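Local structure of halogenase (Chondromyces crocatus, 3E1T) at residues A[163-168]-A[299-304]. The protein is an FAD-dependent halogenase that probably installs the chlorine of the myxobacterial natural product chondrochloren. Residues are numbered along the deposited sequence; the frame is centred on the assembly and turned at random.
With FAD (flavin-adenine dinucleotide), chain C.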
loop_
_atom_site.group_PDB
_atom_site.type_symbol
_atom_site.label_atom_id
_atom_site.label_comp_id
_atom_site.label_asym_id
_atom_site.label_seq_id
_atom_site.Cartn_x
_atom_site.Cartn_y
_atom_site.Cartn_z
ATOM N N PHE A 163 5.525 -5.261 -23.888
ATOM C CA PHE A 163 4.878 -4.647 -22.726
ATOM C C PHE A 163 5.895 -4.008 -21.808
ATOM O O PHE A 163 6.923 -4.605 -21.515
ATOM C CB PHE A 163 4.104 -5.682 -21.923
ATOM C CG PHE A 163 3.030 -6.370 -22.691
ATOM C CD1 PHE A 163 1.836 -5.733 -22.962
ATOM C CD2 PHE A 163 3.210 -7.677 -23.123
ATOM C CE1 PHE A 163 0.830 -6.388 -23.670
ATOM C CE2 PHE A 163 2.211 -8.337 -23.822
ATOM C CZ PHE A 163 1.019 -7.692 -24.097
ATOM N N ILE A 164 5.598 -2.789 -21.362
ATOM C CA ILE A 164 6.428 -2.071 -20.391
ATOM C C ILE A 164 5.544 -1.787 -19.173
ATOM O O ILE A 164 4.438 -1.276 -19.335
ATOM C CB ILE A 164 6.949 -0.711 -20.943
ATOM C CG1 ILE A 164 7.496 -0.846 -22.377
ATOM C CG2 ILE A 164 7.998 -0.091 -19.988
ATOM C CD1 ILE A 164 8.749 -1.685 -22.509
ATOM N N VAL A 165 6.013 -2.142 -17.977
ATOM C CA VAL A 165 5.247 -1.881 -16.751
ATOM C C VAL A 165 6.029 -1.061 -15.722
ATOM O O VAL A 165 7.142 -1.422 -15.358
ATOM C CB VAL A 165 4.732 -3.178 -16.094
ATOM C CG1 VAL A 165 4.010 -2.856 -14.774
ATOM C CG2 VAL A 165 3.784 -3.938 -17.057
ATOM N N ASP A 166 5.431 0.046 -15.280
ATOM C CA ASP A 166 5.979 0.877 -14.214
ATOM C C ASP A 166 5.572 0.294 -12.864
ATOM O O ASP A 166 4.392 0.312 -12.487
ATOM C CB ASP A 166 5.482 2.318 -14.362
ATOM C CG ASP A 166 6.119 3.279 -13.368
ATOM O OD1 ASP A 166 7.108 2.932 -12.672
ATOM O OD2 ASP A 166 5.624 4.413 -13.288
ATOM N N ALA A 167 6.559 -0.260 -12.164
ATOM C CA ALA A 167 6.404 -0.730 -10.800
ATOM C C ALA A 167 7.436 0.013 -9.982
ATOM O O ALA A 167 8.015 -0.539 -9.060
ATOM C CB ALA A 167 6.653 -2.230 -10.713
ATOM N N SER A 168 7.692 1.263 -10.337
ATOM C CA SER A 168 8.812 1.966 -9.711
ATOM C C SER A 168 8.406 2.808 -8.498
ATOM O O SER A 168 9.163 3.676 -8.046
ATOM C CB SER A 168 9.591 2.771 -10.750
ATOM O OG SER A 168 8.810 3.806 -11.302
ATOM N N ALA A 299 1.615 -0.329 -18.499
ATOM C CA ALA A 299 0.725 -0.393 -17.331
ATOM C C ALA A 299 1.428 0.134 -16.082
ATOM O O ALA A 299 2.661 0.186 -16.036
ATOM C CB ALA A 299 0.253 -1.791 -17.104
ATOM N N LEU A 300 0.643 0.522 -15.072
ATOM C CA LEU A 300 1.194 0.956 -13.785
ATOM C C LEU A 300 0.722 -0.018 -12.714
ATOM O O LEU A 300 -0.457 -0.402 -12.667
ATOM C CB LEU A 300 0.758 2.388 -13.424
ATOM C CG LEU A 300 0.817 3.512 -14.464
ATOM C CD1 LEU A 300 -0.008 4.744 -14.031
ATOM C CD2 LEU A 300 2.265 3.908 -14.765
ATOM N N VAL A 301 1.645 -0.434 -11.862
ATOM C CA VAL A 301 1.275 -1.320 -10.746
ATOM C C VAL A 301 1.805 -0.744 -9.450
ATOM O O VAL A 301 2.804 -0.010 -9.447
ATOM C CB VAL A 301 1.766 -2.801 -10.928
ATOM C CG1 VAL A 301 1.196 -3.443 -12.182
ATOM C CG2 VAL A 301 3.238 -2.876 -10.944
ATOM N N GLY A 302 1.130 -1.069 -8.350
ATOM C CA GLY A 302 1.590 -0.682 -7.031
ATOM C C GLY A 302 1.526 0.811 -6.808
ATOM O O GLY A 302 0.632 1.470 -7.323
ATOM N N ASP A 303 2.500 1.346 -6.070
ATOM C CA ASP A 303 2.480 2.749 -5.689
ATOM C C ASP A 303 2.614 3.678 -6.893
ATOM O O ASP A 303 2.262 4.861 -6.810
ATOM C CB ASP A 303 3.600 3.056 -4.719
ATOM C CG ASP A 303 3.287 2.669 -3.288
ATOM O OD1 ASP A 303 2.278 1.976 -3.015
ATOM O OD2 ASP A 303 4.101 3.063 -2.433
ATOM N N ALA A 304 3.144 3.166 -7.998
ATOM C CA ALA A 304 3.209 3.960 -9.235
ATOM C C ALA A 304 1.812 4.340 -9.692
ATOM O O ALA A 304 1.613 5.429 -10.215
ATOM C CB ALA A 304 3.933 3.178 -10.335
HETATM P PA FAD C . 8.278 0.147 -4.021
HETATM O O1A FAD C . 8.291 -0.774 -2.830
HETATM O O2A FAD C . 8.441 1.593 -3.705
HETATM O O5B FAD C . 9.490 -0.308 -4.988
HETATM C C5B FAD C . 9.717 0.324 -6.237
HETATM C C4B FAD C . 11.154 0.048 -6.693
HETATM O O4B FAD C . 11.453 0.758 -7.878
HETATM C C3B FAD C . 12.161 0.509 -5.645
HETATM O O3B FAD C . 12.986 -0.589 -5.327
HETATM C C2B FAD C . 12.971 1.595 -6.322
HETATM O O2B FAD C . 14.325 1.471 -5.987
HETATM C C1B FAD C . 12.745 1.307 -7.795
HETATM N N9A FAD C . 12.813 2.477 -8.689
HETATM C C8A FAD C . 12.377 3.760 -8.474
HETATM N N7A FAD C . 12.631 4.479 -9.592
HETATM C C5A FAD C . 13.207 3.675 -10.519
HETATM C C6A FAD C . 13.681 3.883 -11.824
HETATM N N6A FAD C . 13.732 5.108 -12.363
HETATM N N1A FAD C . 14.225 2.824 -12.511
HETATM C C2A FAD C . 14.342 1.586 -11.933
HETATM N N3A FAD C . 13.885 1.398 -10.647
HETATM C C4A FAD C . 13.323 2.416 -9.957
HETATM N N1 FAD C . 2.284 -1.136 3.071
HETATM C C2 FAD C . 2.040 -2.309 3.729
HETATM O O2 FAD C . 1.729 -3.292 3.061
HETATM N N3 FAD C . 2.131 -2.349 5.109
HETATM C C4 FAD C . 2.483 -1.214 5.833
HETATM O O4 FAD C . 2.587 -1.252 7.060
HETATM C C4X FAD C . 2.717 -0.021 5.162
HETATM N N5 FAD C . 3.070 1.128 5.844
HETATM C C5X FAD C . 3.307 2.299 5.150
HETATM C C6 FAD C . 3.654 3.471 5.831
HETATM C C7 FAD C . 3.891 4.655 5.115
HETATM C C7M FAD C . 4.043 5.945 5.871
HETATM C C8 FAD C . 3.776 4.672 3.720
HETATM C C8M FAD C . 3.820 5.962 2.932
HETATM C C9 FAD C . 3.441 3.500 3.050
HETATM C C9A FAD C . 3.202 2.314 3.754
HETATM N N10 FAD C . 2.877 1.163 3.060
HETATM C C10 FAD C . 2.625 0.001 3.760
HETATM C "C1'" FAD C . 2.873 1.146 1.542
HETATM C "C2'" FAD C . 4.097 0.466 0.917
HETATM O "O2'" FAD C . 5.234 1.240 1.239
HETATM C "C3'" FAD C . 3.964 0.387 -0.612
HETATM O "O3'" FAD C . 2.620 0.181 -0.989
HETATM C "C4'" FAD C . 4.756 -0.741 -1.272
HETATM O "O4'" FAD C . 6.131 -0.561 -1.017
HETATM C "C5'" FAD C . 4.512 -0.714 -2.780
HETATM O "O5'" FAD C . 5.464 -1.513 -3.426
HETATM P P FAD C . 5.921 -1.211 -4.937
HETATM O O1P FAD C . 6.514 -2.474 -5.526
HETATM O O2P FAD C . 4.756 -0.760 -5.759
HETATM O O3P FAD C . 6.920 0.018 -4.840
#
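D166 crosses the L300 side chain at an oblique angle, CB to CD2 3.6 Å, and turns its carboxylate to the A304 methyl, OD2 to CB 3.6 Å. With CG anti to the backbone N (chi1 -174°), the carboxylate reaches forward past the strand end, where OD1 accepts the backbone N of S168 at 2.9 Å from above the carboxylate plane, an Asx turn. OD2 is taken up by the hydroxyl of T172, giving both oxygens of this buried group a partner. Were D166 an alanine, the S168 amide and the T172 hydroxyl would probably lose their shared acceptor group, and the turn beside the cofactor could shift.

On the side of V165 and A299 only apolar side chains meet across the contact. V165 CG2 touches the A299 methyl, and just past the strand end V301 crosses V165 at about a right angle, CG1 to CG1 3.9 Å, both against V326 of helix 315-333. Further on, A167 CB presses tightly on V301 CG2, at 3.5 Å.

Between the strands the backbones run parallel. I164 O accepts from A299 N, A299 O from D166 N, and D166 O from V301 N, the last nearly straight at 171°. Strand 298-300 thus becomes the edge of the five-stranded parallel sheet, next to 163-166.

Past the strands both chains turn to FAD: S168 CB lies near the adenine, D303 N donates to O2P at 3.1 Å, and D303 OD1 accepts from the ribityl O3' at 2.7 Å. Loops following the ends of parallel strands and meeting the dinucleotide in this way are typical of the Rossmann-type FAD-binding fold of flavin-dependent halogenases.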